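Thymidylate synthase A (PDB 1BKP) catalyses the reductive methylation of dUMP to dTMP, using 5,10-methylenetetrahydrofolate as both methyl donor and reductant, and works as a homodimer. Local coordinates at residues K45-D50 against Y213-G218; I74-S79 against D252-T257; I227-I232 against D270-E275. All blocks are in the same frame, centred on the assembly; numbering follows the deposited sequence.

Interaction 1: residues K45-D50 against Y213-G218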
loop_
_atom_site.group_PDB
_atom_site.type_symbol
_atom_site.label_atom_id
_atom_site.label_comp_id
_atom_site.label_asym_id
_atom_site.label_seq_id
_atom_site.Cartn_x
_atom_site.Cartn_y
_atom_site.Cartn_z
ATOM N N LYS A 45 2.019 -1.784 -10.551
ATOM C CA LYS A 45 2.683 -3.039 -11.029
ATOM C C LYS A 45 3.153 -3.775 -9.747
ATOM O O LYS A 45 3.419 -3.146 -8.716
ATOM C CB LYS A 45 3.941 -2.718 -11.908
ATOM C CG LYS A 45 3.532 -2.023 -13.238
ATOM C CD LYS A 45 2.883 -3.085 -14.172
ATOM C CE LYS A 45 2.562 -2.594 -15.526
ATOM N NZ LYS A 45 2.348 -3.821 -16.404
ATOM N N GLN A 46 3.470 -5.047 -9.913
ATOM C CA GLN A 46 3.864 -5.870 -8.777
ATOM C C GLN A 46 4.921 -6.904 -9.180
ATOM O O GLN A 46 4.799 -7.507 -10.239
ATOM C CB GLN A 46 2.626 -6.655 -8.247
ATOM C CG GLN A 46 3.014 -7.524 -7.081
ATOM C CD GLN A 46 1.867 -8.249 -6.447
ATOM O OE1 GLN A 46 1.683 -9.415 -6.731
ATOM N NE2 GLN A 46 1.139 -7.594 -5.539
ATOM N N MET A 47 5.940 -7.100 -8.340
ATOM C CA MET A 47 6.921 -8.169 -8.580
ATOM C C MET A 47 6.847 -9.028 -7.337
ATOM O O MET A 47 6.683 -8.458 -6.224
ATOM C CB MET A 47 8.346 -7.580 -8.777
ATOM C CG MET A 47 8.404 -6.806 -10.110
ATOM S SD MET A 47 10.017 -5.977 -10.312
ATOM C CE MET A 47 9.908 -4.826 -9.153
ATOM N N ARG A 48 6.927 -10.367 -7.526
ATOM C CA ARG A 48 6.869 -11.302 -6.371
ATOM C C ARG A 48 7.993 -12.301 -6.564
ATOM O O ARG A 48 8.184 -12.786 -7.690
ATOM C CB ARG A 48 5.583 -12.125 -6.372
ATOM C CG ARG A 48 4.335 -11.343 -6.443
ATOM C CD ARG A 48 3.139 -12.298 -6.387
ATOM N NE ARG A 48 2.794 -12.974 -5.122
ATOM C CZ ARG A 48 1.664 -12.693 -4.434
ATOM N NH1 ARG A 48 0.906 -11.642 -4.757
ATOM N NH2 ARG A 48 1.336 -13.384 -3.370
ATOM N N PHE A 49 8.631 -12.672 -5.469
ATOM C CA PHE A 49 9.751 -13.613 -5.505
ATOM C C PHE A 49 9.550 -14.618 -4.368
ATOM O O PHE A 49 9.103 -14.271 -3.239
ATOM C CB PHE A 49 11.050 -12.837 -5.289
ATOM C CG PHE A 49 11.222 -11.732 -6.252
ATOM C CD1 PHE A 49 11.812 -11.970 -7.501
ATOM C CD2 PHE A 49 10.859 -10.463 -5.921
ATOM C CE1 PHE A 49 12.020 -10.930 -8.326
ATOM C CE2 PHE A 49 11.085 -9.434 -6.780
ATOM C CZ PHE A 49 11.655 -9.654 -7.948
ATOM N N ASP A 50 10.015 -15.823 -4.623
ATOM C CA ASP A 50 9.820 -16.867 -3.633
ATOM C C ASP A 50 11.059 -17.017 -2.732
ATOM O O ASP A 50 11.134 -17.850 -1.813
ATOM C CB ASP A 50 9.449 -18.170 -4.354
ATOM C CG ASP A 50 10.546 -18.695 -5.265
ATOM O OD1 ASP A 50 11.619 -18.103 -5.387
ATOM O OD2 ASP A 50 10.327 -19.761 -5.850
ATOM N N TYR A 213 8.488 -12.532 -1.201
ATOM C CA TYR A 213 8.883 -11.105 -1.072
ATOM C C TYR A 213 8.114 -10.427 -2.240
ATOM O O TYR A 213 8.221 -10.895 -3.371
ATOM C CB TYR A 213 10.379 -10.981 -1.296
ATOM C CG TYR A 213 10.823 -9.546 -1.507
ATOM C CD1 TYR A 213 10.560 -8.539 -0.582
ATOM C CD2 TYR A 213 11.548 -9.213 -2.632
ATOM C CE1 TYR A 213 11.051 -7.227 -0.800
ATOM C CE2 TYR A 213 12.049 -7.921 -2.838
ATOM C CZ TYR A 213 11.798 -6.938 -1.890
ATOM O OH TYR A 213 12.411 -5.665 -2.036
ATOM N N ILE A 214 7.266 -9.455 -1.932
ATOM C CA ILE A 214 6.404 -8.778 -2.894
ATOM C C ILE A 214 6.758 -7.277 -2.877
ATOM O O ILE A 214 6.744 -6.658 -1.832
ATOM C CB ILE A 214 4.964 -9.014 -2.435
ATOM C CG1 ILE A 214 4.712 -10.521 -2.379
ATOM C CG2 ILE A 214 4.010 -8.351 -3.366
ATOM C CD1 ILE A 214 3.950 -10.943 -1.172
ATOM N N PHE A 215 6.833 -6.667 -4.062
ATOM C CA PHE A 215 7.256 -5.262 -4.183
ATOM C C PHE A 215 6.245 -4.619 -5.119
ATOM O O PHE A 215 6.074 -5.027 -6.272
ATOM C CB PHE A 215 8.645 -5.202 -4.784
ATOM C CG PHE A 215 9.295 -3.784 -4.701
ATOM C CD1 PHE A 215 8.922 -2.772 -5.591
ATOM C CD2 PHE A 215 10.198 -3.491 -3.681
ATOM C CE1 PHE A 215 9.425 -1.422 -5.474
ATOM C CE2 PHE A 215 10.758 -2.140 -3.506
ATOM C CZ PHE A 215 10.379 -1.109 -4.391
ATOM N N ASN A 216 5.490 -3.719 -4.561
ATOM C CA ASN A 216 4.408 -3.031 -5.307
ATOM C C ASN A 216 4.823 -1.650 -5.672
ATOM O O ASN A 216 5.365 -0.956 -4.812
ATOM C CB ASN A 216 3.209 -2.863 -4.377
ATOM C CG ASN A 216 2.533 -4.208 -4.055
ATOM O OD1 ASN A 216 2.159 -4.938 -4.980
ATOM N ND2 ASN A 216 2.581 -4.627 -2.796
ATOM N N ILE A 217 4.417 -1.169 -6.843
ATOM C CA ILE A 217 4.814 0.222 -7.200
ATOM C C ILE A 217 3.557 0.921 -7.739
ATOM O O ILE A 217 2.814 0.316 -8.507
ATOM C CB ILE A 217 5.822 0.292 -8.340
ATOM C CG1 ILE A 217 7.094 -0.516 -8.073
ATOM C CG2 ILE A 217 6.320 1.745 -8.516
ATOM C CD1 ILE A 217 7.087 -1.780 -8.840
ATOM N N GLY A 218 3.313 2.143 -7.271
ATOM C CA GLY A 218 2.142 2.895 -7.764
ATOM C C GLY A 218 2.436 3.596 -9.083
ATOM O O GLY A 218 2.163 3.068 -10.119
HETATM O O HOH W 1 0.704 -3.217 -7.268
#

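Interaction 2: residues I74-S79 against D252-T257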
loop_
_atom_site.group_PDB
_atom_site.type_symbol
_atom_site.label_atom_id
_atom_site.label_comp_id
_atom_site.label_asym_id
_atom_site.label_seq_id
_atom_site.Cartn_x
_atom_site.Cartn_y
_atom_site.Cartn_z
ATOM N N ILE A 74 18.669 4.170 7.590
ATOM C CA ILE A 74 17.235 4.339 7.856
ATOM C C ILE A 74 16.637 3.400 8.968
ATOM O O ILE A 74 15.940 3.881 9.939
ATOM C CB ILE A 74 16.419 4.087 6.546
ATOM C CG1 ILE A 74 16.835 5.113 5.413
ATOM C CG2 ILE A 74 14.858 4.265 6.794
ATOM C CD1 ILE A 74 16.363 4.504 3.964
ATOM N N TRP A 75 16.881 2.105 8.834
ATOM C CA TRP A 75 16.253 1.104 9.708
ATOM C C TRP A 75 16.989 0.706 10.987
ATOM O O TRP A 75 16.327 0.406 11.973
ATOM C CB TRP A 75 16.026 -0.193 8.926
ATOM C CG TRP A 75 14.815 -0.106 7.974
ATOM C CD1 TRP A 75 14.716 0.543 6.741
ATOM C CD2 TRP A 75 13.513 -0.616 8.278
ATOM N NE1 TRP A 75 13.409 0.449 6.281
ATOM C CE2 TRP A 75 12.652 -0.262 7.190
ATOM C CE3 TRP A 75 12.995 -1.353 9.355
ATOM C CZ2 TRP A 75 11.299 -0.631 7.158
ATOM C CZ3 TRP A 75 11.616 -1.731 9.315
ATOM C CH2 TRP A 75 10.803 -1.369 8.230
ATOM N N GLN A 76 18.316 0.795 10.992
ATOM C CA GLN A 76 19.112 0.377 12.138
ATOM C C GLN A 76 19.542 1.573 12.962
ATOM O O GLN A 76 19.223 1.640 14.152
ATOM C CB GLN A 76 20.349 -0.416 11.698
ATOM C CG GLN A 76 20.989 -1.097 12.871
ATOM C CD GLN A 76 22.348 -1.583 12.490
ATOM O OE1 GLN A 76 23.175 -0.788 12.125
ATOM N NE2 GLN A 76 22.554 -2.921 12.461
ATOM N N LEU A 77 20.188 2.574 12.344
ATOM C CA LEU A 77 20.580 3.757 13.099
ATOM C C LEU A 77 19.332 4.624 13.272
ATOM O O LEU A 77 19.263 5.493 14.178
ATOM C CB LEU A 77 21.650 4.565 12.322
ATOM C CG LEU A 77 22.877 3.774 11.763
ATOM C CD1 LEU A 77 23.988 4.801 11.255
ATOM C CD2 LEU A 77 23.424 2.827 12.685
ATOM N N LYS A 78 18.366 4.507 12.363
ATOM C CA LYS A 78 17.135 5.327 12.434
ATOM C C LYS A 78 17.529 6.762 12.510
ATOM O O LYS A 78 17.024 7.547 13.360
ATOM C CB LYS A 78 16.281 4.923 13.663
ATOM C CG LYS A 78 15.673 3.557 13.477
ATOM C CD LYS A 78 14.980 2.883 14.741
ATOM C CE LYS A 78 15.937 2.359 15.751
ATOM N NZ LYS A 78 15.322 1.432 16.812
ATOM N N SER A 79 18.346 7.197 11.566
ATOM C CA SER A 79 18.870 8.560 11.677
ATOM C C SER A 79 18.406 9.439 10.538
ATOM O O SER A 79 18.239 8.926 9.441
ATOM C CB SER A 79 20.440 8.489 11.633
ATOM O OG SER A 79 21.026 9.653 11.031
ATOM N N ASP A 252 21.213 -10.147 16.971
ATOM C CA ASP A 252 20.458 -8.946 17.274
ATOM C C ASP A 252 20.445 -8.048 16.042
ATOM O O ASP A 252 21.481 -7.817 15.471
ATOM C CB ASP A 252 21.162 -8.171 18.370
ATOM C CG ASP A 252 20.369 -6.949 18.796
ATOM O OD1 ASP A 252 19.213 -7.123 19.122
ATOM O OD2 ASP A 252 20.833 -5.813 18.808
ATOM N N PHE A 253 19.270 -7.530 15.643
ATOM C CA PHE A 253 19.183 -6.609 14.518
ATOM C C PHE A 253 20.178 -5.403 14.608
ATOM O O PHE A 253 20.663 -4.882 13.603
ATOM C CB PHE A 253 17.752 -6.055 14.496
ATOM C CG PHE A 253 17.456 -5.191 13.286
ATOM C CD1 PHE A 253 17.265 -5.784 12.025
ATOM C CD2 PHE A 253 17.393 -3.800 13.409
ATOM C CE1 PHE A 253 17.010 -4.981 10.880
ATOM C CE2 PHE A 253 17.140 -3.046 12.286
ATOM C CZ PHE A 253 16.948 -3.633 11.028
ATOM N N TYR A 254 20.466 -4.978 15.820
ATOM C CA TYR A 254 21.317 -3.844 16.026
ATOM C C TYR A 254 22.796 -4.183 16.008
ATOM O O TYR A 254 23.589 -3.274 16.073
ATOM C CB TYR A 254 20.954 -3.128 17.309
ATOM C CG TYR A 254 19.549 -2.630 17.218
ATOM C CD1 TYR A 254 19.257 -1.486 16.474
ATOM C CD2 TYR A 254 18.513 -3.310 17.833
ATOM C CE1 TYR A 254 17.921 -1.021 16.342
ATOM C CE2 TYR A 254 17.172 -2.867 17.709
ATOM C CZ TYR A 254 16.888 -1.730 16.970
ATOM O OH TYR A 254 15.592 -1.288 16.821
ATOM N N ASP A 255 23.134 -5.437 15.682
ATOM C CA ASP A 255 24.540 -5.829 15.639
ATOM C C ASP A 255 25.090 -5.918 14.221
ATOM O O ASP A 255 26.292 -6.058 14.033
ATOM C CB ASP A 255 24.727 -7.213 16.289
ATOM C CG ASP A 255 24.665 -7.156 17.785
ATOM O OD1 ASP A 255 24.789 -6.034 18.331
ATOM O OD2 ASP A 255 24.440 -8.232 18.415
ATOM N N PHE A 256 24.236 -5.837 13.211
ATOM C CA PHE A 256 24.670 -6.000 11.839
ATOM C C PHE A 256 25.510 -4.805 11.380
ATOM O O PHE A 256 25.301 -3.694 11.838
ATOM C CB PHE A 256 23.434 -6.134 10.900
ATOM C CG PHE A 256 22.796 -7.509 10.881
ATOM C CD1 PHE A 256 23.421 -8.545 10.203
ATOM C CD2 PHE A 256 21.546 -7.725 11.488
ATOM C CE1 PHE A 256 22.833 -9.827 10.092
ATOM C CE2 PHE A 256 20.890 -8.958 11.426
ATOM C CZ PHE A 256 21.540 -10.055 10.703
ATOM N N THR A 257 26.551 -5.046 10.602
ATOM C CA THR A 257 27.348 -3.918 10.136
ATOM C C THR A 257 27.532 -4.297 8.698
ATOM O O THR A 257 27.243 -5.444 8.323
ATOM C CB THR A 257 28.816 -3.808 10.823
ATOM O OG1 THR A 257 29.585 -4.994 10.521
ATOM C CG2 THR A 257 28.753 -3.573 12.348
HETATM O O HOH W 2 25.789 -0.692 11.657
#

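Interaction 3: residues I227-I232 against D270-E275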
loop_
_atom_site.group_PDB
_atom_site.type_symbol
_atom_site.label_atom_id
_atom_site.label_comp_id
_atom_site.label_asym_id
_atom_site.label_seq_id
_atom_site.Cartn_x
_atom_site.Cartn_y
_atom_site.Cartn_z
ATOM N N ILE A 227 15.333 5.403 -22.332
ATOM C CA ILE A 227 14.796 4.311 -23.126
ATOM C C ILE A 227 15.822 3.494 -23.961
ATOM O O ILE A 227 15.795 2.252 -23.958
ATOM C CB ILE A 227 13.607 4.822 -23.941
ATOM C CG1 ILE A 227 12.414 5.063 -22.995
ATOM C CG2 ILE A 227 13.223 3.751 -25.047
ATOM C CD1 ILE A 227 11.384 5.817 -23.657
ATOM N N ASP A 228 16.687 4.190 -24.717
ATOM C CA ASP A 228 17.662 3.442 -25.483
ATOM C C ASP A 228 18.495 2.483 -24.673
ATOM O O ASP A 228 18.691 1.348 -25.106
ATOM C CB ASP A 228 18.596 4.313 -26.349
ATOM C CG ASP A 228 19.704 3.432 -27.052
ATOM O OD1 ASP A 228 19.348 2.504 -27.852
ATOM O OD2 ASP A 228 20.926 3.606 -26.744
ATOM N N ASN A 229 19.011 2.918 -23.515
ATOM C CA ASN A 229 19.845 2.043 -22.668
ATOM C C ASN A 229 18.990 0.880 -22.145
ATOM O O ASN A 229 19.477 -0.242 -22.067
ATOM C CB ASN A 229 20.360 2.754 -21.418
ATOM C CG ASN A 229 21.621 3.565 -21.664
ATOM O OD1 ASN A 229 22.255 3.474 -22.702
ATOM N ND2 ASN A 229 21.920 4.450 -20.731
ATOM N N LEU A 230 17.690 1.124 -21.866
ATOM C CA LEU A 230 16.876 0.045 -21.293
ATOM C C LEU A 230 16.649 -1.023 -22.361
ATOM O O LEU A 230 16.549 -2.228 -22.069
ATOM C CB LEU A 230 15.521 0.601 -20.758
ATOM C CG LEU A 230 15.613 1.474 -19.537
ATOM C CD1 LEU A 230 14.221 2.136 -19.228
ATOM C CD2 LEU A 230 16.103 0.565 -18.394
ATOM N N LYS A 231 16.529 -0.559 -23.602
ATOM C CA LYS A 231 16.341 -1.461 -24.750
ATOM C C LYS A 231 17.594 -2.312 -24.840
ATOM O O LYS A 231 17.501 -3.483 -25.156
ATOM C CB LYS A 231 16.141 -0.671 -26.060
ATOM C CG LYS A 231 14.674 -0.191 -26.258
ATOM C CD LYS A 231 14.623 0.483 -27.633
ATOM C CE LYS A 231 13.376 1.310 -27.851
ATOM N NZ LYS A 231 12.274 0.461 -28.337
ATOM N N ILE A 232 18.775 -1.705 -24.655
ATOM C CA ILE A 232 20.022 -2.488 -24.622
ATOM C C ILE A 232 19.976 -3.513 -23.510
ATOM O O ILE A 232 20.207 -4.712 -23.754
ATOM C CB ILE A 232 21.269 -1.578 -24.370
ATOM C CG1 ILE A 232 21.574 -0.775 -25.624
ATOM C CG2 ILE A 232 22.565 -2.431 -23.911
ATOM C CD1 ILE A 232 22.639 0.303 -25.262
ATOM N N ASP A 270 28.006 -4.916 -18.649
ATOM C CA ASP A 270 28.793 -3.669 -18.589
ATOM C C ASP A 270 28.024 -2.394 -18.233
ATOM O O ASP A 270 26.790 -2.266 -18.486
ATOM C CB ASP A 270 29.541 -3.521 -19.912
ATOM C CG ASP A 270 30.630 -4.624 -20.115
ATOM O OD1 ASP A 270 31.082 -5.249 -19.126
ATOM O OD2 ASP A 270 31.060 -4.843 -21.258
ATOM N N LYS A 271 28.770 -1.370 -17.821
ATOM C CA LYS A 271 28.174 -0.149 -17.364
ATOM C C LYS A 271 27.489 0.614 -18.421
ATOM O O LYS A 271 28.005 0.727 -19.563
ATOM C CB LYS A 271 29.278 0.727 -16.762
ATOM C CG LYS A 271 28.788 2.050 -16.245
ATOM C CD LYS A 271 28.919 1.964 -14.778
ATOM C CE LYS A 271 28.664 3.278 -14.128
ATOM N NZ LYS A 271 28.201 2.944 -12.747
ATOM N N LEU A 272 26.340 1.145 -18.075
ATOM C CA LEU A 272 25.566 1.990 -18.999
ATOM C C LEU A 272 25.461 3.317 -18.281
ATOM O O LEU A 272 25.195 3.312 -17.098
ATOM C CB LEU A 272 24.121 1.448 -19.109
ATOM C CG LEU A 272 23.979 0.096 -19.793
ATOM C CD1 LEU A 272 22.636 -0.547 -19.404
ATOM C CD2 LEU A 272 24.133 0.308 -21.336
ATOM N N LEU A 273 25.584 4.440 -18.990
ATOM C CA LEU A 273 25.525 5.748 -18.351
ATOM C C LEU A 273 24.112 6.325 -18.644
ATOM O O LEU A 273 23.700 6.376 -19.764
ATOM C CB LEU A 273 26.557 6.717 -19.007
ATOM C CG LEU A 273 28.052 6.639 -18.530
ATOM C CD1 LEU A 273 28.427 5.327 -18.191
ATOM C CD2 LEU A 273 29.033 7.199 -19.562
ATOM N N PHE A 274 23.387 6.690 -17.615
ATOM C CA PHE A 274 22.060 7.282 -17.781
ATOM C C PHE A 274 22.144 8.782 -17.482
ATOM O O PHE A 274 22.634 9.215 -16.442
ATOM C CB PHE A 274 21.137 6.630 -16.745
ATOM C CG PHE A 274 20.873 5.192 -17.002
ATOM C CD1 PHE A 274 19.801 4.808 -17.850
ATOM C CD2 PHE A 274 21.650 4.207 -16.419
ATOM C CE1 PHE A 274 19.487 3.512 -18.127
ATOM C CE2 PHE A 274 21.335 2.851 -16.698
ATOM C CZ PHE A 274 20.253 2.517 -17.548
ATOM N N GLU A 275 21.658 9.561 -18.419
ATOM C CA GLU A 275 21.572 11.013 -18.333
ATOM C C GLU A 275 20.878 11.410 -17.037
ATOM O O GLU A 275 19.879 10.813 -16.653
ATOM C CB GLU A 275 20.708 11.504 -19.507
ATOM C CG GLU A 275 21.052 10.996 -21.000
ATOM C CD GLU A 275 21.061 9.432 -21.323
ATOM O OE1 GLU A 275 20.376 8.556 -20.721
ATOM O OE2 GLU A 275 21.804 9.083 -22.267
#

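Interaction 1: residues K45-D50 against Y213-G218
Lys45 and Ile217 form a hydrogen-bonded pair of an antiparallel ladder, each backbone N bonding to the other's carbonyl, with Lys45 N 3.0 Å from Ile217 O. The lysine chain then runs off from its strand neighbour and makes a salt bridge with Asp13. Gln46 points to the other face beside Asn216. In this non-hydrogen-bonded pair the side chains supply the bond the backbones lack: the amides lie alongside each other, planes 54° apart, and Gln46 NE2 donates a hydrogen bond to a lone pair of Asn216 OD1 at 2.9 Å. With CG anti to the backbone N (chi1 179°) and the rest extended, the glutamine is long enough to reach across. A water also donates to Asn216 OD1, so two donors hold that oxygen. Met47 pairs with Phe215, Phe215 N lying 2.8 Å from Met47 O; its flexible thioether bends at the last torsion, bringing CE within 4.2 Å of Ile217 CD1. Arg48 lies beside Ile214, whose CG1 sits 4.1 Å above one guanidinium face, while Arg48 NH1 donates in the guanidinium plane to Gln46 OE1 at 3.1 Å and NE forms a salt bridge with Glu212. Both ends of the Gln46 amide are therefore engaged, which fixes its rotation. Phe49 ends the ladder opposite Tyr213; the rings meet rim to rim, Phe49 CD2 3.6 Å from Tyr213 CD2 with planes at 23°, suiting a buried apolar face. That face, with Met47, Phe49 and Tyr213, is covered by helices 3-17 and 188-206, and strand 172-183 flanks 213-218 on its other edge. The opposite face meets the second subunit, where Arg48 bonds to the carbonyls of Ile43 and Ser44 of that chain, in keeping with the sheet-against-sheet dimer of thymidylate synthases.

Interaction 2: residues I74-S79 against D252-T257
Gln76 NE2 is gripped by two backbone carbonyls of the loop 252-257: it donates to Phe256 O at 2.9 Å and to Phe253 O at 3.0 Å. Both acceptors lie close to the plane of the amide, so each N-H is spent on a nearly straight bond. Phe253 O receives the donor in its carbonyl plane, whereas at Phe256 O the approach is tilted from it. An extended glutamine suits this task; with CG anti to the backbone N (chi1 -167°), the amide is carried from the end of helix 64-75 into the turn. On its other end Gln76 OE1 accepts from a water, which also donates to Phe256 O, so that carbonyl has two donors.

Tyr254 slides past the glutamine in the opposite direction, its ring edge toward Gln76 O, with CE1 3.7 Å from that oxygen. Further out, Lys78 crosses the tyrosine at about a right angle and donates from NZ to Tyr254 OH at 2.7 Å. At Lys78, the first residue to leave the helical conformation, phi is positive, and its side chain starts out toward the loop. Phe253 presents its edge to Trp75 O, a buried carbonyl without a hydrogen-bond partner, and its CZ lies 4.1 Å from Trp75 CB.

Lys78 also forms a salt bridge with Asp124, and Tyr254 OH bonds to Asp127. The nearby positive charge probably polarises the phenol and makes it a stronger hydrogen-bond donor to that aspartate, so charged and polar side chains tie the outer part of the contact while a neutral amide pins the irregular loop inside.

Interaction 3: residues I227-I232 against D270-E275
Asn229 lays its side chain over the ring of Phe274. The amide nitrogen ND2 stands 3.6 Å above the ring plane, displaced toward the rim, while CB of the asparagine comes 3.5 Å from Phe274 CE1. From this position ND2 donates to the backbone of the neighbouring residue, lying 2.8 Å from Leu273 O. The acceptor is in the plane of the amide, but the donor sits well above the carbonyl plane rather than on a lone pair, and the N-H...O angle of 137° is bent. With CG anti to the carbonyl carbon (chi1 -84°), the short amide is directed toward the extended chain. Asparagine suits the spot because it is short enough to lie against the Phe274 ring, yet it carries an N-H for the backbone.

The pairing fastens helix 227-235 to the extended C-terminal segment of the chain, which in thymidylate synthases leads into the tail at the active site; Ala277, just beyond, is predicted to bind the folate. Replacing Asn229 by an alanine is likely to leave Leu273 O without its side-chain donor and to uncover part of the Phe274 face.

One helical turn on, Ile232 meets Leu272, the two chains sliding past each other in opposite directions. The branch anti to the backbone N, CG2, does the touching, 4.1 Å from Leu272 CD2; the same leucine methyl lies 3.9 Å from Asn229 OD1, so branched chains fill the flank of the amide. Leu230 adds a looser contact, its CD2 4.5 Å from Phe274 CE1, and on the inner side it packs on Tyr7 and Ile11 of helix 3-17. His226 meets the Phe274 ring edge-to-face and bonds through NE2 to Glu275 O.

How the interactions relate
From the N terminus, strand 39-49 supplies the first half of interaction 1 and the end of helix 64-75 the first half of interaction 2. Interaction 1 closes when the chain returns in strand 209-223, joining neighbouring strands of the central sheet. The chain then passes into helix 227-235, opening interaction 3, before 252-257 closes interaction 2 against the earlier helix end. Segment 270-275 closes interaction 3 last, through a shorter loop, holding helix 227-235 against the C-terminal segment. Interaction 2 thus crosses both others, while interactions 1 and 3 follow in series. Interactions 2 and 3 lie on opposite sides of the chain's centre, their centres about 34 Å apart, and none of the three touches another.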